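Local coordinates for protein ethylbenzene dehydrogenase alpha-subunit (Aromatoleum aromaticum, PDB 2IVF) that forms the alpha-subunit of a molybdenum enzyme of the molybdopterin oxidoreductase family, carrying a molybdenum atom, two pterin guanine dinucleotide cofactors and an iron/sulfur cluster, at residues S451-L463 and Y821-P835. Sequence-based numbering, arbitrary orientation.
Sequences SYHGDLMERSLFL and YLEAGESLPTHKDTP
R459 reaches from helix 454-467 to the backbone of E826 and S827, where a Schellman motif at G825 ends helix 819-824; the loop 825-835 that follows lies along helix 454-467 in this molybdopterin oxidoreductase subunit. A bend at chi3 (63°) turns the guanidinium to the loop carbonyls. NH1 of R459 bonds E826 O at 2.9 Å, nearly straight (166°) and in the carbonyl plane. NH2 of R459 meets S827 O from above its carbonyl plane, 3.1 Å away, and also bonds F814 O. E826 O and S827 O lie in the guanidinium plane and fix its orientation, while P829 N sits over one face.

L456 and P829 fill the middle. CB of L456 lies 3.4 Å from T830 O, its two methyls resting against T830 CG2 and the E826 carboxylate. P829 CB packs on S460 OG, itself hydrogen-bonded to L456 O.

P835 CG stands 3.4 Å from the Y452 ring centroid, over its face, in a CH-pi contact. The H453 ring is sandwiched between K832 CB and Y452 CD1; its ND1 is bonded to K941.

K832, extended beyond CG, puts NZ 2.6 Å from E826 OE2 and also pairs with D567. The carboxylates of D455 and E826 share K941, which probably eases their repulsion; D455 OD2 also bonds H944. One water accepts from R459 NH1 and donates to E826 OE1, weakly to D455 OD2. A second bridges H453 NE2 to D833 O, donating to that carbonyl at 2.7 Å.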
ATOM      1  N   SER A 451      16.245   4.323 -13.125  1.00 22.95           N
ATOM      2  CA  SER A 451      16.464   4.106 -14.557  1.00 22.49           C
ATOM      3  C   SER A 451      17.897   4.504 -14.836  1.00 23.34           C
ATOM      4  O   SER A 451      18.356   5.510 -14.336  1.00 25.13           O
ATOM      5  CB  SER A 451      15.513   4.940 -15.406  1.00 24.07           C
ATOM      6  OG  SER A 451      14.146   4.755 -15.004  1.00 21.55           O
ATOM      7  N   TYR A 452      18.589   3.736 -15.657  1.00 22.08           N
ATOM      8  CA  TYR A 452      20.010   3.996 -15.930  1.00 21.99           C
ATOM      9  C   TYR A 452      20.252   5.448 -16.325  1.00 22.78           C
ATOM     10  O   TYR A 452      21.186   6.111 -15.832  1.00 24.63           O
ATOM     11  CB  TYR A 452      20.463   3.089 -17.047  1.00 21.06           C
ATOM     12  CG  TYR A 452      21.949   2.972 -17.263  1.00 20.56           C
ATOM     13  CD1 TYR A 452      22.634   3.928 -17.995  1.00 20.66           C
ATOM     14  CD2 TYR A 452      22.653   1.860 -16.814  1.00 20.93           C
ATOM     15  CE1 TYR A 452      24.012   3.792 -18.254  1.00 19.68           C
ATOM     16  CE2 TYR A 452      24.022   1.722 -17.072  1.00 21.57           C
ATOM     17  CZ  TYR A 452      24.693   2.686 -17.773  1.00 19.93           C
ATOM     18  OH  TYR A 452      26.064   2.508 -18.066  1.00 21.39           O
ATOM     19  N   HIS A 453      19.397   5.922 -17.223  1.00 23.88           N
ATOM     20  CA  HIS A 453      19.482   7.263 -17.757  1.00 23.19           C
ATOM     21  C   HIS A 453      18.390   8.177 -17.163  1.00 22.28           C
ATOM     22  O   HIS A 453      17.929   9.097 -17.835  1.00 22.67           O
ATOM     23  CB  HIS A 453      19.324   7.225 -19.288  1.00 22.84           C
ATOM     24  CG  HIS A 453      20.448   6.546 -19.987  1.00 23.07           C
ATOM     25  ND1 HIS A 453      21.750   6.952 -19.832  1.00 21.77           N
ATOM     26  CD2 HIS A 453      20.482   5.466 -20.801  1.00 22.78           C
ATOM     27  CE1 HIS A 453      22.544   6.160 -20.529  1.00 24.34           C
ATOM     28  NE2 HIS A 453      21.804   5.253 -21.134  1.00 21.26           N
ATOM     29  N   GLY A 454      17.974   7.955 -15.919  1.00 22.05           N
ATOM     30  CA  GLY A 454      16.965   8.825 -15.316  1.00 22.29           C
ATOM     31  C   GLY A 454      17.452  10.270 -15.304  1.00 22.10           C
ATOM     32  O   GLY A 454      16.657  11.182 -15.353  1.00 24.28           O
ATOM     33  N   ASP A 455      18.759  10.478 -15.194  1.00 21.83           N
ATOM     34  CA  ASP A 455      19.290  11.842 -15.194  1.00 21.20           C
ATOM     35  C   ASP A 455      18.928  12.520 -16.501  1.00 21.41           C
ATOM     36  O   ASP A 455      18.441  13.637 -16.479  1.00 21.36           O
ATOM     37  CB  ASP A 455      20.820  11.905 -14.928  1.00 22.36           C
ATOM     38  CG  ASP A 455      21.637  11.093 -15.876  1.00 23.92           C
ATOM     39  OD1 ASP A 455      21.118  10.176 -16.561  1.00 25.08           O
ATOM     40  OD2 ASP A 455      22.863  11.335 -15.869  1.00 28.24           O
ATOM     41  N   LEU A 456      19.111  11.823 -17.629  1.00 21.10           N
ATOM     42  CA  LEU A 456      18.726  12.367 -18.937  1.00 20.53           C
ATOM     43  C   LEU A 456      17.272  12.623 -19.066  1.00 20.51           C
ATOM     44  O   LEU A 456      16.870  13.629 -19.634  1.00 20.02           O
ATOM     45  CB  LEU A 456      19.137  11.451 -20.073  1.00 20.39           C
ATOM     46  CG  LEU A 456      20.642  11.456 -20.351  1.00 20.92           C
ATOM     47  CD1 LEU A 456      20.953  10.379 -21.420  1.00 19.32           C
ATOM     48  CD2 LEU A 456      21.201  12.841 -20.797  1.00 20.67           C
ATOM     49  N   MET A 457      16.473  11.686 -18.556  1.00 22.21           N
ATOM     50  CA  MET A 457      15.030  11.842 -18.538  1.00 23.33           C
ATOM     51  C   MET A 457      14.584  13.047 -17.746  1.00 23.42           C
ATOM     52  O   MET A 457      13.668  13.768 -18.151  1.00 21.28           O
ATOM     53  CB  MET A 457      14.424  10.570 -17.928  1.00 23.30           C
ATOM     54  CG  MET A 457      14.712   9.295 -18.769  1.00 24.47           C
ATOM     55  SD  MET A 457      14.422   7.682 -17.922  1.00 28.83           S
ATOM     56  CE  MET A 457      12.782   7.848 -17.240  1.00 28.17           C
ATOM     57  N   GLU A 458      15.199  13.229 -16.570  1.00 22.39           N
ATOM     58  CA  GLU A 458      14.942  14.386 -15.724  1.00 23.04           C
ATOM     59  C   GLU A 458      15.463  15.680 -16.355  1.00 22.41           C
ATOM     60  O   GLU A 458      14.764  16.661 -16.359  1.00 22.85           O
ATOM     61  CB  GLU A 458      15.596  14.215 -14.335  1.00 23.08           C
ATOM     62  CG  GLU A 458      14.907  13.173 -13.472  1.00 24.19           C
ATOM     63  CD  GLU A 458      15.803  12.657 -12.348  1.00 24.53           C
ATOM     64  OE1 GLU A 458      16.635  13.458 -11.894  1.00 25.47           O
ATOM     65  OE2 GLU A 458      15.665  11.475 -11.934  1.00 24.97           O
ATOM     66  N   ARG A 459      16.695  15.711 -16.849  1.00 22.57           N
ATOM     67  CA  ARG A 459      17.174  16.932 -17.486  1.00 21.82           C
ATOM     68  C   ARG A 459      16.229  17.401 -18.600  1.00 21.55           C
ATOM     69  O   ARG A 459      15.990  18.597 -18.800  1.00 21.33           O
ATOM     70  CB  ARG A 459      18.580  16.708 -18.015  1.00 22.25           C
ATOM     71  CG  ARG A 459      19.568  16.547 -16.925  1.00 22.69           C
ATOM     72  CD  ARG A 459      20.925  16.126 -17.494  1.00 21.71           C
ATOM     73  NE  ARG A 459      21.496  17.152 -18.373  1.00 19.59           N
ATOM     74  CZ  ARG A 459      22.407  16.932 -19.295  1.00 21.57           C
ATOM     75  NH1 ARG A 459      22.883  15.716 -19.487  1.00 22.99           N
ATOM     76  NH2 ARG A 459      22.862  17.933 -20.007  1.00 22.55           N
ATOM     77  N   SER A 460      15.670  16.445 -19.325  1.00 22.01           N
ATOM     78  CA  SER A 460      14.829  16.764 -20.461  1.00 22.22           C
ATOM     79  C   SER A 460      13.517  17.349 -19.972  1.00 22.36           C
ATOM     80  O   SER A 460      13.016  18.307 -20.535  1.00 23.54           O
ATOM     81  CB  SER A 460      14.612  15.517 -21.322  1.00 21.57           C
ATOM     82  OG  SER A 460      15.815  15.007 -21.786  1.00 23.26           O
ATOM     83  N   LEU A 461      12.963  16.781 -18.905  1.00 22.02           N
ATOM     84  CA  LEU A 461      11.749  17.353 -18.284  1.00 20.99           C
ATOM     85  C   LEU A 461      12.044  18.754 -17.769  1.00 21.07           C
ATOM     86  O   LEU A 461      11.295  19.690 -18.032  1.00 20.49           O
ATOM     87  CB  LEU A 461      11.236  16.461 -17.138  1.00 20.34           C
ATOM     88  CG  LEU A 461       9.974  16.871 -16.353  1.00 21.25           C
ATOM     89  CD1 LEU A 461       9.298  15.606 -15.692  1.00 18.61           C
ATOM     90  CD2 LEU A 461      10.303  17.926 -15.276  1.00 19.79           C
ATOM     91  N   PHE A 462      13.160  18.950 -17.074  1.00 19.99           N
ATOM     92  CA  PHE A 462      13.485  20.306 -16.636  1.00 20.51           C
ATOM     93  C   PHE A 462      13.705  21.308 -17.751  1.00 20.03           C
ATOM     94  O   PHE A 462      13.418  22.498 -17.579  1.00 19.99           O
ATOM     95  CB  PHE A 462      14.655  20.274 -15.647  1.00 22.44           C
ATOM     96  CG  PHE A 462      14.310  19.575 -14.391  1.00 22.72           C
ATOM     97  CD1 PHE A 462      13.165  19.933 -13.727  1.00 24.33           C
ATOM     98  CD2 PHE A 462      15.085  18.551 -13.871  1.00 25.99           C
ATOM     99  CE1 PHE A 462      12.768  19.284 -12.535  1.00 27.29           C
ATOM    100  CE2 PHE A 462      14.685  17.916 -12.677  1.00 27.18           C
ATOM    101  CZ  PHE A 462      13.520  18.265 -12.046  1.00 26.83           C
ATOM    102  N   LEU A 463      14.166  20.853 -18.911  1.00 20.07           N
ATOM    103  CA  LEU A 463      14.325  21.732 -20.067  1.00 20.78           C
ATOM    104  C   LEU A 463      12.972  22.229 -20.531  1.00 21.24           C
ATOM    105  O   LEU A 463      12.807  23.394 -20.793  1.00 22.59           O
ATOM    106  CB  LEU A 463      15.086  21.012 -21.203  1.00 21.85           C
ATOM    107  CG  LEU A 463      15.192  21.808 -22.501  1.00 21.58           C
ATOM    108  CD1 LEU A 463      15.923  23.165 -22.259  1.00 19.77           C
ATOM    109  CD2 LEU A 463      15.887  20.959 -23.598  1.00 20.07           C
ATOM    110  N   TYR A 821      30.988  14.052 -20.326  1.00 22.21           N
ATOM    111  CA  TYR A 821      29.676  14.293 -20.929  1.00 22.09           C
ATOM    112  C   TYR A 821      29.703  14.633 -22.414  1.00 22.73           C
ATOM    113  O   TYR A 821      28.916  14.101 -23.210  1.00 22.59           O
ATOM    114  CB  TYR A 821      28.904  15.362 -20.139  1.00 23.01           C
ATOM    115  CG  TYR A 821      28.364  14.793 -18.850  1.00 21.42           C
ATOM    116  CD1 TYR A 821      29.221  14.459 -17.804  1.00 20.21           C
ATOM    117  CD2 TYR A 821      26.997  14.563 -18.686  1.00 22.21           C
ATOM    118  CE1 TYR A 821      28.740  13.928 -16.644  1.00 22.48           C
ATOM    119  CE2 TYR A 821      26.527  14.043 -17.553  1.00 22.47           C
ATOM    120  CZ  TYR A 821      27.378  13.718 -16.538  1.00 20.44           C
ATOM    121  OH  TYR A 821      26.857  13.192 -15.416  1.00 25.01           O
ATOM    122  N   LEU A 822      30.639  15.488 -22.788  1.00 22.48           N
ATOM    123  CA  LEU A 822      30.899  15.787 -24.168  1.00 22.80           C
ATOM    124  C   LEU A 822      31.147  14.473 -24.958  1.00 23.83           C
ATOM    125  O   LEU A 822      30.481  14.210 -25.967  1.00 23.60           O
ATOM    126  CB  LEU A 822      32.113  16.721 -24.247  1.00 22.87           C
ATOM    127  CG  LEU A 822      31.921  18.204 -23.892  1.00 22.67           C
ATOM    128  CD1 LEU A 822      33.272  18.987 -24.006  1.00 22.51           C
ATOM    129  CD2 LEU A 822      30.891  18.796 -24.835  1.00 22.62           C
ATOM    130  N   GLU A 823      32.082  13.643 -24.484  1.00 23.80           N
ATOM    131  CA  GLU A 823      32.458  12.412 -25.195  1.00 23.84           C
ATOM    132  C   GLU A 823      31.324  11.363 -25.212  1.00 23.37           C
ATOM    133  O   GLU A 823      31.184  10.648 -26.188  1.00 22.73           O
ATOM    134  CB  GLU A 823      33.732  11.804 -24.601  1.00 23.99           C
ATOM    135  CG  GLU A 823      34.990  12.564 -25.040  1.00 26.87           C
ATOM    136  CD  GLU A 823      36.313  12.013 -24.514  1.00 28.76           C
ATOM    137  OE1 GLU A 823      36.332  10.954 -23.819  1.00 34.63           O
ATOM    138  OE2 GLU A 823      37.351  12.667 -24.822  1.00 34.05           O
ATOM    139  N   ALA A 824      30.565  11.275 -24.120  1.00 22.35           N
ATOM    140  CA  ALA A 824      29.438  10.327 -23.945  1.00 23.00           C
ATOM    141  C   ALA A 824      28.205  10.718 -24.732  1.00 22.67           C
ATOM    142  O   ALA A 824      27.252   9.936 -24.788  1.00 22.23           O
ATOM    143  CB  ALA A 824      29.015  10.234 -22.478  1.00 22.77           C
ATOM    144  N   GLY A 825      28.197  11.924 -25.289  1.00 22.85           N
ATOM    145  CA  GLY A 825      27.046  12.404 -26.045  1.00 22.79           C
ATOM    146  C   GLY A 825      25.955  12.908 -25.120  1.00 23.36           C
ATOM    147  O   GLY A 825      24.791  12.939 -25.492  1.00 23.15           O
ATOM    148  N   GLU A 826      26.330  13.326 -23.913  1.00 22.98           N
ATOM    149  CA  GLU A 826      25.330  13.814 -22.948  1.00 22.52           C
ATOM    150  C   GLU A 826      25.515  15.285 -22.508  1.00 22.80           C
ATOM    151  O   GLU A 826      24.967  15.714 -21.465  1.00 22.50           O
ATOM    152  CB  GLU A 826      25.298  12.905 -21.719  1.00 22.30           C
ATOM    153  CG  GLU A 826      24.895  11.530 -22.032  1.00 23.24           C
ATOM    154  CD  GLU A 826      24.649  10.674 -20.831  1.00 23.98           C
ATOM    155  OE1 GLU A 826      24.266  11.209 -19.766  1.00 27.10           O
ATOM    156  OE2 GLU A 826      24.810   9.441 -20.987  1.00 23.53           O
ATOM    157  N   SER A 827      26.234  16.079 -23.279  1.00 22.11           N
ATOM    158  CA  SER A 827      26.388  17.505 -22.931  1.00 22.91           C
ATOM    159  C   SER A 827      25.061  18.240 -22.905  1.00 22.74           C
ATOM    160  O   SER A 827      24.854  19.108 -22.057  1.00 23.82           O
ATOM    161  CB  SER A 827      27.327  18.186 -23.892  1.00 22.80           C
ATOM    162  OG  SER A 827      26.889  18.002 -25.236  1.00 24.87           O
ATOM    163  N   LEU A 828      24.148  17.873 -23.805  1.00 22.34           N
ATOM    164  CA  LEU A 828      22.765  18.328 -23.727  1.00 23.24           C
ATOM    165  C   LEU A 828      21.855  17.188 -23.301  1.00 23.84           C
ATOM    166  O   LEU A 828      22.190  16.014 -23.505  1.00 24.94           O
ATOM    167  CB  LEU A 828      22.288  18.870 -25.087  1.00 22.92           C
ATOM    168  CG  LEU A 828      22.761  20.259 -25.538  1.00 22.64           C
ATOM    169  CD1 LEU A 828      22.334  20.520 -26.987  1.00 22.74           C
ATOM    170  CD2 LEU A 828      22.228  21.386 -24.581  1.00 21.55           C
ATOM    171  N   PRO A 829      20.672  17.526 -22.764  1.00 22.89           N
ATOM    172  CA  PRO A 829      19.716  16.443 -22.513  1.00 23.67           C
ATOM    173  C   PRO A 829      19.444  15.740 -23.849  1.00 23.37           C
ATOM    174  O   PRO A 829      19.439  16.365 -24.893  1.00 23.54           O
ATOM    175  CB  PRO A 829      18.470  17.153 -21.991  1.00 23.74           C
ATOM    176  CG  PRO A 829      18.937  18.543 -21.619  1.00 24.21           C
ATOM    177  CD  PRO A 829      20.101  18.855 -22.474  1.00 23.84           C
ATOM    178  N   THR A 830      19.280  14.431 -23.792  1.00 24.11           N
ATOM    179  CA  THR A 830      19.256  13.619 -24.976  1.00 23.12           C
ATOM    180  C   THR A 830      18.622  12.307 -24.587  1.00 23.38           C
ATOM    181  O   THR A 830      18.595  11.959 -23.400  1.00 21.10           O
ATOM    182  CB  THR A 830      20.648  13.378 -25.525  1.00 24.59           C
ATOM    183  OG1 THR A 830      20.514  12.865 -26.855  1.00 24.40           O
ATOM    184  CG2 THR A 830      21.410  12.385 -24.629  1.00 23.67           C
ATOM    185  N   HIS A 831      18.091  11.607 -25.584  1.00 22.82           N
ATOM    186  CA  HIS A 831      17.489  10.300 -25.361  1.00 21.98           C
ATOM    187  C   HIS A 831      18.527   9.190 -25.629  1.00 22.77           C
ATOM    188  O   HIS A 831      19.208   9.176 -26.687  1.00 20.16           O
ATOM    189  CB  HIS A 831      16.305  10.063 -26.290  1.00 22.65           C
ATOM    190  CG  HIS A 831      15.824   8.651 -26.241  1.00 23.07           C
ATOM    191  ND1 HIS A 831      15.460   8.049 -25.057  1.00 25.19           N
ATOM    192  CD2 HIS A 831      15.746   7.695 -27.190  1.00 23.27           C
ATOM    193  CE1 HIS A 831      15.143   6.786 -25.289  1.00 26.18           C
ATOM    194  NE2 HIS A 831      15.294   6.550 -26.575  1.00 24.16           N
ATOM    195  N   LYS A 832      18.692   8.322 -24.638  1.00 21.35           N
ATOM    196  CA  LYS A 832      19.426   7.069 -24.803  1.00 22.35           C
ATOM    197  C   LYS A 832      18.544   5.970 -24.327  1.00 22.22           C
ATOM    198  O   LYS A 832      17.986   6.069 -23.243  1.00 21.69           O
ATOM    199  CB  LYS A 832      20.711   7.033 -23.980  1.00 22.46           C
ATOM    200  CG  LYS A 832      21.834   7.956 -24.532  1.00 21.99           C
ATOM    201  CD  LYS A 832      23.125   7.839 -23.672  1.00 23.44           C
ATOM    202  CE  LYS A 832      24.324   8.644 -24.177  1.00 24.94           C
ATOM    203  NZ  LYS A 832      25.490   8.354 -23.294  1.00 23.39           N
ATOM    204  N   ASP A 833      18.426   4.915 -25.119  1.00 23.46           N
ATOM    205  CA  ASP A 833      17.669   3.767 -24.664  1.00 24.55           C
ATOM    206  C   ASP A 833      18.381   3.055 -23.505  1.00 23.28           C
ATOM    207  O   ASP A 833      19.607   3.143 -23.328  1.00 22.87           O
ATOM    208  CB  ASP A 833      17.216   2.859 -25.810  1.00 26.21           C
ATOM    209  CG  ASP A 833      15.943   3.430 -26.538  1.00 30.60           C
ATOM    210  OD1 ASP A 833      15.999   3.623 -27.752  1.00 37.76           O
ATOM    211  OD2 ASP A 833      14.886   3.716 -25.900  1.00 35.94           O
ATOM    212  N   THR A 834      17.585   2.464 -22.623  1.00 21.83           N
ATOM    213  CA  THR A 834      18.151   1.688 -21.528  1.00 22.54           C
ATOM    214  C   THR A 834      19.197   0.738 -22.046  1.00 23.03           C
ATOM    215  O   THR A 834      18.969   0.063 -23.064  1.00 23.78           O
ATOM    216  CB  THR A 834      17.062   0.823 -20.906  1.00 23.22           C
ATOM    217  OG1 THR A 834      15.868   1.613 -20.788  1.00 22.31           O
ATOM    218  CG2 THR A 834      17.524   0.280 -19.537  1.00 20.70           C
ATOM    219  N   PRO A 835      20.364   0.670 -21.386  1.00 23.73           N
ATOM    220  CA  PRO A 835      21.330  -0.358 -21.737  1.00 24.06           C
ATOM    221  C   PRO A 835      20.721  -1.762 -21.624  1.00 24.13           C
ATOM    222  O   PRO A 835      19.770  -1.952 -20.883  1.00 23.64           O
ATOM    223  CB  PRO A 835      22.403  -0.151 -20.696  1.00 24.54           C
ATOM    224  CG  PRO A 835      22.375   1.287 -20.448  1.00 24.80           C
ATOM    225  CD  PRO A 835      20.907   1.567 -20.351  1.00 24.12           C
TER
HETATM  226  O   HOH W   1      22.335   3.324 -23.237  1.00 20.76           O
HETATM  227  O   HOH W   2      23.055  13.113 -18.206  1.00 18.27           O